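Local coordinates for nucleoside permease NupG (PDB 7DLA), which imports a broad range of purine and pyrimidine nucleosides across the bacterial inner membrane, driven by the proton motive force, at residues 66-74 against 109-117. The protein carries 1 engineered substitution. Numbering follows the deposited sequence.
Sequences LSAKWVYAI and TLGLINTIS
T109 meets the phenol ring of Y72, the pair whose CA atoms come nearest across the two segments: T109 CB lies 4.0 Å from Y72 CD1, at an oblique angle to the ring, and the two side chains cross nearly at right angles. T109 OG1 and Y72 OH share a polar partner in helix 3-19, the amide of Q14, with T109 OG1 bonded to Q14 NE2 and Y72 OH to Q14 OE1; T109 OG1 also hydrogen-bonds Y106 O, one turn back in its own helix. One turn on, L112 points at helix 68-74 and splits its two methyls between neighbours, CD1 packing 3.6 Å from V71 CG1 and CD2 3.8 Å from A68 CB. I113 runs alongside Y72 in the same direction, its CB 4.2 Å from Y72 CE1. With CG anti to the backbone N (chi1 176°), the tyrosine reaches across as a knob into the hole formed by T109, L112, I113 and I116. T115 adds its methyl, CG2, 3.9 Å from A68 CB. I116 closes the row: CG1 packs against A68 CB, and CD1 lies 3.8 Å from the carbonyl oxygen A68 O and 4.1 Å from Y72 CB.

The axes of helix segments 68-74 and 109-117 approach to 9.5 Å at 149°, roughly antiparallel; the contact joins two consecutive transmembrane helices near the cytoplasmic side. S67 OG, at the N-cap, accepts from K69 N. Between the segments the chemistry is almost wholly apolar, while Y72 OH and, in part, T109 OG1 tie the pair to helix 3-19.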
ATOM      1  N   LEU A  66      15.614 -20.013  -9.518  1.00 77.10           N
ATOM      2  CA  LEU A  66      15.807 -18.987 -10.519  1.00 72.73           C
ATOM      3  C   LEU A  66      16.332 -17.748  -9.824  1.00 71.87           C
ATOM      4  O   LEU A  66      15.773 -17.309  -8.825  1.00 72.99           O
ATOM      5  CB  LEU A  66      14.500 -18.662 -11.233  1.00 71.11           C
ATOM      6  CG  LEU A  66      14.577 -18.243 -12.695  1.00 68.75           C
ATOM      7  CD1 LEU A  66      13.205 -18.080 -13.368  1.00 64.67           C
ATOM      8  CD2 LEU A  66      15.393 -17.033 -12.822  1.00 67.00           C
ATOM      9  N   SER A  67      17.416 -17.195 -10.357  1.00 70.65           N
ATOM     10  CA  SER A  67      17.967 -15.983  -9.773  1.00 69.95           C
ATOM     11  C   SER A  67      16.867 -14.975  -9.490  1.00 68.45           C
ATOM     12  O   SER A  67      15.907 -14.846 -10.244  1.00 68.50           O
ATOM     13  CB  SER A  67      19.002 -15.346 -10.673  1.00 69.81           C
ATOM     14  OG  SER A  67      19.295 -14.037 -10.206  1.00 69.27           O
ATOM     15  N   ALA A  68      17.011 -14.256  -8.377  1.00 68.73           N
ATOM     16  CA  ALA A  68      16.083 -13.173  -8.076  1.00 66.53           C
ATOM     17  C   ALA A  68      16.083 -12.132  -9.187  1.00 64.53           C
ATOM     18  O   ALA A  68      15.044 -11.530  -9.481  1.00 63.36           O
ATOM     19  CB  ALA A  68      16.451 -12.539  -6.740  1.00 65.82           C
ATOM     20  N   LYS A  69      17.248 -11.905  -9.813  1.00 65.64           N
ATOM     21  CA  LYS A  69      17.340 -10.943 -10.911  1.00 64.98           C
ATOM     22  C   LYS A  69      16.402 -11.337 -12.048  1.00 63.41           C
ATOM     23  O   LYS A  69      15.602 -10.522 -12.528  1.00 62.58           O
ATOM     24  CB  LYS A  69      18.795 -10.832 -11.395  1.00 64.92           C
ATOM     25  CG  LYS A  69      19.022 -10.707 -12.906  1.00 63.66           C
ATOM     26  CD  LYS A  69      20.341  -9.960 -13.216  1.00 63.73           C
ATOM     27  CE  LYS A  69      20.920 -10.282 -14.611  1.00 63.20           C
ATOM     28  NZ  LYS A  69      22.161  -9.508 -14.960  1.00 62.91           N
ATOM     29  N   TRP A  70      16.441 -12.603 -12.453  1.00 63.93           N
ATOM     30  CA  TRP A  70      15.634 -12.995 -13.592  1.00 63.14           C
ATOM     31  C   TRP A  70      14.150 -13.039 -13.222  1.00 62.71           C
ATOM     32  O   TRP A  70      13.292 -12.682 -14.048  1.00 61.74           O
ATOM     33  CB  TRP A  70      16.149 -14.315 -14.137  1.00 64.43           C
ATOM     34  CG  TRP A  70      17.519 -14.220 -14.781  1.00 64.53           C
ATOM     35  CD1 TRP A  70      18.601 -15.047 -14.565  1.00 67.87           C
ATOM     36  CD2 TRP A  70      17.921 -13.309 -15.801  1.00 63.52           C
ATOM     37  NE1 TRP A  70      19.653 -14.661 -15.352  1.00 64.56           N
ATOM     38  CE2 TRP A  70      19.258 -13.598 -16.119  1.00 63.20           C
ATOM     39  CE3 TRP A  70      17.285 -12.260 -16.462  1.00 63.12           C
ATOM     40  CZ2 TRP A  70      19.965 -12.872 -17.067  1.00 64.35           C
ATOM     41  CZ3 TRP A  70      17.993 -11.539 -17.409  1.00 63.33           C
ATOM     42  CH2 TRP A  70      19.310 -11.851 -17.705  1.00 64.45           C
ATOM     43  N   VAL A  71      13.824 -13.413 -11.977  1.00 63.27           N
ATOM     44  CA  VAL A  71      12.424 -13.461 -11.570  1.00 62.67           C
ATOM     45  C   VAL A  71      11.839 -12.047 -11.508  1.00 61.69           C
ATOM     46  O   VAL A  71      10.733 -11.792 -12.010  1.00 65.88           O
ATOM     47  CB  VAL A  71      12.283 -14.213 -10.231  1.00 65.23           C
ATOM     48  CG1 VAL A  71      10.873 -14.155  -9.749  1.00 65.75           C
ATOM     49  CG2 VAL A  71      12.698 -15.663 -10.391  1.00 67.52           C
ATOM     50  N   TYR A  72      12.595 -11.097 -10.943  1.00 61.27           N
ATOM     51  CA  TYR A  72      12.207  -9.685 -10.901  1.00 59.97           C
ATOM     52  C   TYR A  72      11.972  -9.135 -12.304  1.00 58.95           C
ATOM     53  O   TYR A  72      10.992  -8.401 -12.556  1.00 57.87           O
ATOM     54  CB  TYR A  72      13.343  -8.917 -10.255  1.00 59.84           C
ATOM     55  CG  TYR A  72      13.246  -7.417 -10.168  1.00 58.80           C
ATOM     56  CD1 TYR A  72      12.437  -6.829  -9.214  1.00 58.50           C
ATOM     57  CD2 TYR A  72      14.027  -6.580 -10.960  1.00 58.75           C
ATOM     58  CE1 TYR A  72      12.386  -5.476  -9.064  1.00 57.89           C
ATOM     59  CE2 TYR A  72      13.971  -5.209 -10.817  1.00 57.96           C
ATOM     60  CZ  TYR A  72      13.147  -4.676  -9.858  1.00 57.61           C
ATOM     61  OH  TYR A  72      13.050  -3.333  -9.651  1.00 57.27           O
ATOM     62  N   ALA A  73      12.904  -9.453 -13.221  1.00 59.79           N
ATOM     63  CA  ALA A  73      12.774  -9.066 -14.616  1.00 58.80           C
ATOM     64  C   ALA A  73      11.455  -9.548 -15.196  1.00 57.84           C
ATOM     65  O   ALA A  73      10.679  -8.753 -15.739  1.00 56.83           O
ATOM     66  CB  ALA A  73      13.944  -9.631 -15.399  1.00 59.25           C
ATOM     67  N   ILE A  74      11.225 -10.860 -15.149  1.00 58.39           N
ATOM     68  CA  ILE A  74       9.990 -11.421 -15.682  1.00 57.87           C
ATOM     69  C   ILE A  74       8.799 -10.645 -15.141  1.00 56.93           C
ATOM     70  O   ILE A  74       7.903 -10.233 -15.895  1.00 58.12           O
ATOM     71  CB  ILE A  74       9.925 -12.934 -15.369  1.00 58.11           C
ATOM     72  CG1 ILE A  74      11.217 -13.616 -15.851  1.00 58.39           C
ATOM     73  CG2 ILE A  74       8.673 -13.592 -15.941  1.00 58.11           C
ATOM     74  CD1 ILE A  74      11.130 -15.087 -16.159  1.00 57.44           C
ATOM     75  N   THR A 109       7.570  -8.452  -6.475  1.00 60.06           N
ATOM     76  CA  THR A 109       8.789  -7.673  -6.684  1.00 59.07           C
ATOM     77  C   THR A 109       9.146  -6.875  -5.440  1.00 57.87           C
ATOM     78  O   THR A 109      10.323  -6.556  -5.232  1.00 57.30           O
ATOM     79  CB  THR A 109       8.672  -6.748  -7.929  1.00 58.20           C
ATOM     80  OG1 THR A 109       7.694  -5.722  -7.733  1.00 57.59           O
ATOM     81  CG2 THR A 109       8.291  -7.553  -9.142  1.00 57.26           C
ATOM     82  N   LEU A 110       8.156  -6.615  -4.584  1.00 57.92           N
ATOM     83  CA  LEU A 110       8.364  -5.837  -3.369  1.00 57.64           C
ATOM     84  C   LEU A 110       9.393  -6.481  -2.436  1.00 57.97           C
ATOM     85  O   LEU A 110      10.146  -5.771  -1.759  1.00 58.15           O
ATOM     86  CB  LEU A 110       7.021  -5.650  -2.680  1.00 57.20           C
ATOM     87  CG  LEU A 110       6.422  -4.244  -2.743  1.00 57.34           C
ATOM     88  CD1 LEU A 110       6.365  -3.719  -4.172  1.00 57.38           C
ATOM     89  CD2 LEU A 110       5.022  -4.290  -2.170  1.00 58.21           C
ATOM     90  N   GLY A 111       9.453  -7.812  -2.398  1.00 57.84           N
ATOM     91  CA  GLY A 111      10.505  -8.488  -1.677  1.00 57.66           C
ATOM     92  C   GLY A 111      11.678  -8.858  -2.553  1.00 58.68           C
ATOM     93  O   GLY A 111      12.792  -9.050  -2.056  1.00 59.54           O
ATOM     94  N   LEU A 112      11.434  -8.984  -3.861  1.00 59.14           N
ATOM     95  CA  LEU A 112      12.519  -9.392  -4.749  1.00 58.97           C
ATOM     96  C   LEU A 112      13.594  -8.310  -4.853  1.00 59.40           C
ATOM     97  O   LEU A 112      14.796  -8.619  -4.877  1.00 60.27           O
ATOM     98  CB  LEU A 112      11.943  -9.751  -6.106  1.00 58.81           C
ATOM     99  CG  LEU A 112      11.530 -11.215  -6.065  1.00 59.73           C
ATOM    100  CD1 LEU A 112      10.633 -11.576  -7.230  1.00 62.44           C
ATOM    101  CD2 LEU A 112      12.760 -12.092  -6.019  1.00 62.82           C
ATOM    102  N   ILE A 113      13.185  -7.035  -4.854  1.00 58.90           N
ATOM    103  CA  ILE A 113      14.159  -5.944  -4.891  1.00 59.60           C
ATOM    104  C   ILE A 113      14.981  -5.929  -3.607  1.00 60.77           C
ATOM    105  O   ILE A 113      16.178  -5.623  -3.628  1.00 60.82           O
ATOM    106  CB  ILE A 113      13.471  -4.583  -5.128  1.00 59.37           C
ATOM    107  CG1 ILE A 113      14.499  -3.439  -5.169  1.00 62.59           C
ATOM    108  CG2 ILE A 113      12.493  -4.273  -4.009  1.00 58.41           C
ATOM    109  CD1 ILE A 113      13.889  -2.033  -5.310  1.00 59.40           C
ATOM    110  N   ASN A 114      14.352  -6.266  -2.470  1.00 61.27           N
ATOM    111  CA  ASN A 114      15.083  -6.350  -1.211  1.00 61.58           C
ATOM    112  C   ASN A 114      16.059  -7.512  -1.208  1.00 61.79           C
ATOM    113  O   ASN A 114      17.216  -7.346  -0.821  1.00 62.76           O
ATOM    114  CB  ASN A 114      14.117  -6.437  -0.032  1.00 62.27           C
ATOM    115  CG  ASN A 114      13.561  -5.083   0.351  1.00 65.38           C
ATOM    116  OD1 ASN A 114      13.963  -4.067  -0.200  1.00 66.20           O
ATOM    117  ND2 ASN A 114      12.685  -5.056   1.334  1.00 67.06           N
ATOM    118  N   THR A 115      15.621  -8.699  -1.624  1.00 60.89           N
ATOM    119  CA  THR A 115      16.569  -9.798  -1.789  1.00 61.07           C
ATOM    120  C   THR A 115      17.805  -9.302  -2.547  1.00 61.76           C
ATOM    121  O   THR A 115      18.954  -9.451  -2.085  1.00 62.43           O
ATOM    122  CB  THR A 115      15.893 -10.974  -2.516  1.00 60.70           C
ATOM    123  OG1 THR A 115      14.871 -11.571  -1.687  1.00 60.26           O
ATOM    124  CG2 THR A 115      16.922 -12.031  -2.853  1.00 61.02           C
ATOM    125  N   ILE A 116      17.560  -8.579  -3.647  1.00 62.28           N
ATOM    126  CA  ILE A 116      18.631  -8.142  -4.545  1.00 62.93           C
ATOM    127  C   ILE A 116      19.501  -7.067  -3.894  1.00 63.27           C
ATOM    128  O   ILE A 116      20.738  -7.128  -3.938  1.00 64.05           O
ATOM    129  CB  ILE A 116      18.022  -7.645  -5.863  1.00 61.41           C
ATOM    130  CG1 ILE A 116      17.658  -8.845  -6.741  1.00 62.90           C
ATOM    131  CG2 ILE A 116      18.991  -6.724  -6.551  1.00 62.66           C
ATOM    132  CD1 ILE A 116      16.669  -8.540  -7.861  1.00 62.11           C
ATOM    133  N   SER A 117      18.872  -6.058  -3.295  1.00 62.75           N
ATOM    134  CA  SER A 117      19.628  -4.964  -2.701  1.00 63.38           C
ATOM    135  C   SER A 117      20.391  -5.439  -1.474  1.00 64.32           C
ATOM    136  O   SER A 117      21.514  -4.993  -1.217  1.00 65.32           O
ATOM    137  CB  SER A 117      18.693  -3.806  -2.339  1.00 63.11           C
ATOM    138  OG  SER A 117      17.717  -3.570  -3.336  1.00 61.17           O
TER